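Local coordinates for maternal effect protein oskar (Drosophila melanogaster, PDB 5A4A), which helps induce the germline in the fruit fly and, through this SGNH-hydrolase-like OSK domain, probably binds RNA, at residues D30-K42 with Y187-L199. Sequence-based numbering, arbitrary orientation.
With SO4 (sulfate ion), chain B; SO4 (sulfate ion), chain F.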
# COMPACT_ATOMS: atom_id res chain seq x y z
N ASP A 30 0.75 1.55 -2.85
CA ASP A 30 1.46 2.61 -3.56
C ASP A 30 2.79 2.09 -4.15
O ASP A 30 2.90 0.90 -4.44
CB ASP A 30 1.65 3.82 -2.62
CG ASP A 30 2.30 3.44 -1.31
OD1 ASP A 30 3.28 2.66 -1.32
OD2 ASP A 30 1.84 3.91 -0.24
N ASP A 31 3.79 2.96 -4.35
CA ASP A 31 5.06 2.50 -4.92
C ASP A 31 5.73 1.37 -4.17
O ASP A 31 6.43 0.58 -4.79
CB ASP A 31 6.07 3.63 -5.06
CG ASP A 31 5.85 4.48 -6.29
OD1 ASP A 31 6.17 4.00 -7.41
OD2 ASP A 31 5.37 5.62 -6.13
N PHE A 32 5.56 1.30 -2.85
CA PHE A 32 6.25 0.25 -2.10
C PHE A 32 5.79 -1.15 -2.47
O PHE A 32 6.60 -2.02 -2.78
CB PHE A 32 6.17 0.48 -0.58
CG PHE A 32 6.91 1.70 -0.13
CD1 PHE A 32 8.30 1.74 -0.16
CD2 PHE A 32 6.21 2.81 0.32
CE1 PHE A 32 8.98 2.87 0.26
CE2 PHE A 32 6.89 3.94 0.74
CZ PHE A 32 8.28 3.97 0.69
N MET A 33 4.48 -1.38 -2.45
CA MET A 33 3.96 -2.66 -2.89
C MET A 33 4.08 -2.84 -4.41
O MET A 33 4.29 -3.95 -4.87
CB MET A 33 2.53 -2.87 -2.40
CG MET A 33 2.43 -3.15 -0.90
SD MET A 33 3.33 -4.65 -0.47
CE MET A 33 2.60 -5.76 -1.65
N LEU A 34 3.96 -1.75 -5.17
CA LEU A 34 4.18 -1.82 -6.62
C LEU A 34 5.57 -2.39 -6.91
O LEU A 34 5.72 -3.30 -7.73
CB LEU A 34 4.02 -0.44 -7.26
CG LEU A 34 4.18 -0.37 -8.79
CD1 LEU A 34 3.23 -1.34 -9.46
CD2 LEU A 34 3.92 1.04 -9.30
N TYR A 35 6.59 -1.87 -6.22
CA TYR A 35 7.95 -2.33 -6.44
C TYR A 35 8.17 -3.76 -5.96
O TYR A 35 8.84 -4.55 -6.63
CB TYR A 35 8.95 -1.38 -5.77
CG TYR A 35 10.40 -1.68 -6.06
CD1 TYR A 35 10.90 -1.70 -7.37
CD2 TYR A 35 11.30 -1.89 -5.02
CE1 TYR A 35 12.23 -1.96 -7.61
CE2 TYR A 35 12.62 -2.14 -5.25
CZ TYR A 35 13.09 -2.17 -6.55
OH TYR A 35 14.43 -2.41 -6.76
N LEU A 36 7.63 -4.08 -4.79
CA LEU A 36 7.64 -5.45 -4.30
C LEU A 36 7.09 -6.39 -5.36
O LEU A 36 7.70 -7.42 -5.66
CB LEU A 36 6.82 -5.59 -3.01
CG LEU A 36 6.83 -7.01 -2.44
CD1 LEU A 36 8.25 -7.39 -2.12
CD2 LEU A 36 5.96 -7.12 -1.21
N ALA A 37 5.95 -6.04 -5.94
CA ALA A 37 5.32 -6.89 -6.94
C ALA A 37 6.13 -6.97 -8.24
O ALA A 37 6.17 -8.03 -8.88
CB ALA A 37 3.90 -6.42 -7.22
N ARG A 38 6.77 -5.87 -8.61
CA ARG A 38 7.57 -5.84 -9.84
C ARG A 38 8.77 -6.76 -9.69
O ARG A 38 9.12 -7.52 -10.59
CB ARG A 38 8.03 -4.42 -10.13
CG ARG A 38 8.93 -4.29 -11.35
CD ARG A 38 8.21 -4.70 -12.62
NE ARG A 38 8.90 -4.19 -13.79
CZ ARG A 38 8.42 -4.25 -15.03
NH1 ARG A 38 7.25 -4.81 -15.25
NH2 ARG A 38 9.12 -3.73 -16.05
N MET A 39 9.39 -6.71 -8.52
CA MET A 39 10.62 -7.46 -8.30
C MET A 39 10.42 -8.92 -7.90
O MET A 39 11.26 -9.77 -8.22
CB MET A 39 11.49 -6.75 -7.26
CG MET A 39 11.88 -5.33 -7.65
SD MET A 39 12.76 -5.22 -9.22
CE MET A 39 14.28 -6.02 -8.78
N GLU A 40 9.33 -9.21 -7.19
CA GLU A 40 9.15 -10.52 -6.59
C GLU A 40 7.96 -11.28 -7.15
O GLU A 40 7.90 -12.50 -7.03
CB GLU A 40 9.00 -10.38 -5.07
CG GLU A 40 10.09 -9.57 -4.40
CD GLU A 40 11.47 -10.16 -4.60
OE1 GLU A 40 11.57 -11.40 -4.69
OE2 GLU A 40 12.44 -9.39 -4.68
N LEU A 41 7.01 -10.57 -7.76
CA LEU A 41 5.74 -11.20 -8.15
C LEU A 41 5.40 -11.10 -9.64
O LEU A 41 4.25 -11.33 -10.03
CB LEU A 41 4.59 -10.64 -7.29
CG LEU A 41 4.75 -10.82 -5.78
CD1 LEU A 41 3.74 -9.96 -5.02
CD2 LEU A 41 4.59 -12.28 -5.39
N LYS A 42 6.39 -10.76 -10.46
CA LYS A 42 6.26 -10.77 -11.92
C LYS A 42 5.17 -9.87 -12.48
O LYS A 42 4.61 -10.13 -13.54
CB LYS A 42 6.03 -12.20 -12.42
CG LYS A 42 7.16 -13.16 -12.07
CD LYS A 42 6.89 -14.56 -12.61
CE LYS A 42 8.13 -15.42 -12.53
NZ LYS A 42 7.85 -16.84 -12.89
N TYR A 187 11.65 8.42 -2.41
CA TYR A 187 11.33 7.12 -1.82
C TYR A 187 12.62 6.34 -1.62
O TYR A 187 13.46 6.31 -2.51
CB TYR A 187 10.43 6.33 -2.77
CG TYR A 187 8.97 6.70 -2.68
CD1 TYR A 187 8.53 7.98 -2.96
CD2 TYR A 187 8.03 5.75 -2.28
CE1 TYR A 187 7.19 8.31 -2.86
CE2 TYR A 187 6.69 6.07 -2.18
CZ TYR A 187 6.27 7.35 -2.46
OH TYR A 187 4.93 7.65 -2.36
N LEU A 188 12.78 5.71 -0.46
CA LEU A 188 13.89 4.79 -0.23
C LEU A 188 13.31 3.37 -0.26
O LEU A 188 12.60 2.96 0.68
CB LEU A 188 14.58 5.05 1.11
CG LEU A 188 15.94 4.34 1.27
CD1 LEU A 188 16.93 4.93 0.26
CD2 LEU A 188 16.48 4.43 2.68
N PHE A 189 13.59 2.63 -1.32
CA PHE A 189 12.95 1.34 -1.52
C PHE A 189 13.59 0.20 -0.75
O PHE A 189 14.76 0.27 -0.37
CB PHE A 189 12.86 1.01 -3.00
CG PHE A 189 11.84 1.83 -3.72
CD1 PHE A 189 10.50 1.46 -3.68
CD2 PHE A 189 12.21 2.99 -4.39
CE1 PHE A 189 9.54 2.23 -4.32
CE2 PHE A 189 11.26 3.76 -5.03
CZ PHE A 189 9.92 3.38 -5.00
N TRP A 190 12.79 -0.84 -0.48
CA TRP A 190 13.30 -2.02 0.18
C TRP A 190 14.23 -2.74 -0.80
O TRP A 190 13.92 -2.88 -1.98
CB TRP A 190 12.15 -2.94 0.60
CG TRP A 190 10.99 -2.24 1.27
CD1 TRP A 190 11.05 -1.12 2.07
CD2 TRP A 190 9.61 -2.63 1.23
NE1 TRP A 190 9.77 -0.79 2.50
CE2 TRP A 190 8.88 -1.70 1.99
CE3 TRP A 190 8.92 -3.67 0.60
CZ2 TRP A 190 7.49 -1.78 2.16
CZ3 TRP A 190 7.54 -3.75 0.75
CH2 TRP A 190 6.84 -2.81 1.53
N ASN A 191 15.37 -3.20 -0.30
CA ASN A 191 16.31 -3.92 -1.16
C ASN A 191 15.91 -5.40 -1.24
O ASN A 191 14.82 -5.76 -0.79
CB ASN A 191 17.77 -3.72 -0.75
CG ASN A 191 18.12 -4.37 0.58
OD1 ASN A 191 17.33 -5.09 1.17
ND2 ASN A 191 19.33 -4.11 1.05
N LYS A 192 16.76 -6.24 -1.82
CA LYS A 192 16.39 -7.65 -1.98
C LYS A 192 16.05 -8.32 -0.65
O LYS A 192 15.07 -9.04 -0.53
CB LYS A 192 17.47 -8.44 -2.73
CG LYS A 192 17.10 -9.91 -2.91
CD LYS A 192 17.98 -10.59 -3.96
CE LYS A 192 17.15 -11.40 -4.96
NZ LYS A 192 17.21 -10.81 -6.33
N ILE A 193 16.88 -8.07 0.35
CA ILE A 193 16.67 -8.63 1.69
C ILE A 193 15.37 -8.09 2.31
O ILE A 193 14.56 -8.84 2.87
CB ILE A 193 17.87 -8.31 2.61
CG1 ILE A 193 19.15 -8.93 2.04
CG2 ILE A 193 17.60 -8.78 4.03
CD1 ILE A 193 20.42 -8.38 2.67
N GLY A 194 15.18 -6.78 2.20
CA GLY A 194 13.99 -6.12 2.71
C GLY A 194 12.72 -6.62 2.07
O GLY A 194 11.74 -6.94 2.76
N ARG A 195 12.71 -6.71 0.74
CA ARG A 195 11.54 -7.21 0.03
C ARG A 195 11.20 -8.63 0.44
O ARG A 195 10.05 -8.97 0.62
CB ARG A 195 11.78 -7.15 -1.48
CG ARG A 195 11.88 -5.76 -2.04
CD ARG A 195 11.87 -5.77 -3.57
NE ARG A 195 12.98 -6.50 -4.18
CZ ARG A 195 14.17 -5.98 -4.47
NH1 ARG A 195 14.45 -4.74 -4.12
NH2 ARG A 195 15.11 -6.71 -5.06
N GLN A 196 12.21 -9.47 0.57
CA GLN A 196 11.92 -10.85 0.95
C GLN A 196 11.41 -10.96 2.38
O GLN A 196 10.51 -11.75 2.64
CB GLN A 196 13.11 -11.80 0.70
CG GLN A 196 12.67 -13.26 0.51
CD GLN A 196 11.64 -13.46 -0.62
OE1 GLN A 196 10.67 -14.19 -0.46
NE2 GLN A 196 11.88 -12.82 -1.77
N ARG A 197 11.93 -10.14 3.29
CA ARG A 197 11.41 -10.14 4.67
C ARG A 197 9.93 -9.76 4.72
O ARG A 197 9.15 -10.40 5.42
CB ARG A 197 12.23 -9.23 5.59
CG ARG A 197 13.59 -9.83 5.99
CD ARG A 197 14.47 -8.80 6.72
NE ARG A 197 14.04 -8.54 8.08
CZ ARG A 197 14.40 -9.28 9.13
NH1 ARG A 197 15.19 -10.33 8.96
NH2 ARG A 197 13.97 -8.98 10.34
N VAL A 198 9.55 -8.71 3.99
CA VAL A 198 8.16 -8.24 3.98
C VAL A 198 7.25 -9.29 3.35
O VAL A 198 6.20 -9.62 3.91
CB VAL A 198 8.01 -6.91 3.21
CG1 VAL A 198 6.53 -6.60 2.95
CG2 VAL A 198 8.68 -5.78 3.98
N LEU A 199 7.67 -9.81 2.21
CA LEU A 199 6.89 -10.83 1.50
C LEU A 199 6.66 -12.05 2.39
O LEU A 199 5.55 -12.57 2.47
CB LEU A 199 7.57 -11.21 0.18
CG LEU A 199 6.85 -12.26 -0.66
CD1 LEU A 199 5.45 -11.78 -1.06
CD2 LEU A 199 7.67 -12.64 -1.92
S SO4 B . 18.28 -4.54 -4.73
O1 SO4 B . 19.34 -3.75 -5.33
O2 SO4 B . 17.66 -5.40 -5.73
O3 SO4 B . 18.83 -5.39 -3.68
O4 SO4 B . 17.28 -3.63 -4.19
S SO4 F . 6.35 -3.49 -18.60
O1 SO4 F . 7.78 -3.71 -18.52
O2 SO4 F . 6.06 -2.07 -18.44
O3 SO4 F . 5.85 -3.96 -19.88
O4 SO4 F . 5.67 -4.23 -17.53
O HOH W 1 3.77 5.91 -4.09
O HOH W 2 14.53 -9.30 -6.45
O HOH W 3 13.84 -10.58 -2.61
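R195 reaches from helix 192-199 into the hollow between Y35, L36, M39 and E40, a knob-into-hole fit. Its NE points straight at E40 OE2, 3.0 Å away at an N-H...O angle of 174°. This salt bridge uses the anti lone pair of OE2, and carboxylate and guanidinium lie nearly coplanar. The arginine chain bends at its third torsion, which sets one guanidinium face over M39 CG. The backbone at the N-cap, N191 C and K192 N, lies over the other face, near the rim. NH1 also bonds W190 O at 2.9 Å, and NH1 and NH2 each donate to a sulfate, probably a crystallisation additive, that K192 N and Q174 also hold. Together with the NE bond to E40, these hold the rotation of the guanidinium. Water 2 links E40 OE2 to R195 NH2 and K192 NZ.

The helices cross at -99°, their axes 10.5 Å apart. Here, in the SGNH-hydrolase-like fold of the OSK domain, the helix after strand 25-29 packs against the C-terminal helix and the chain leading into it.

That lead-in supplies Y187, F189 and W190 to an aromatic cluster with F32 and Y35. Y187 CD2 sits over one face of the F32 ring, 3.5 Å from F32 CZ, with the ring planes tilted 36° apart. F32 is near parallel to the W190 five-membered ring, but slid so far that they barely overlap. F32 CD1 sits over one face of W190, near the rim, and V198 CG2 lies over the opposite face, also near the rim. F189 meets Y35 obliquely and turns an edge to D31 O. Water 1 joins Y187 OH to D31 OD2, which S59 also binds.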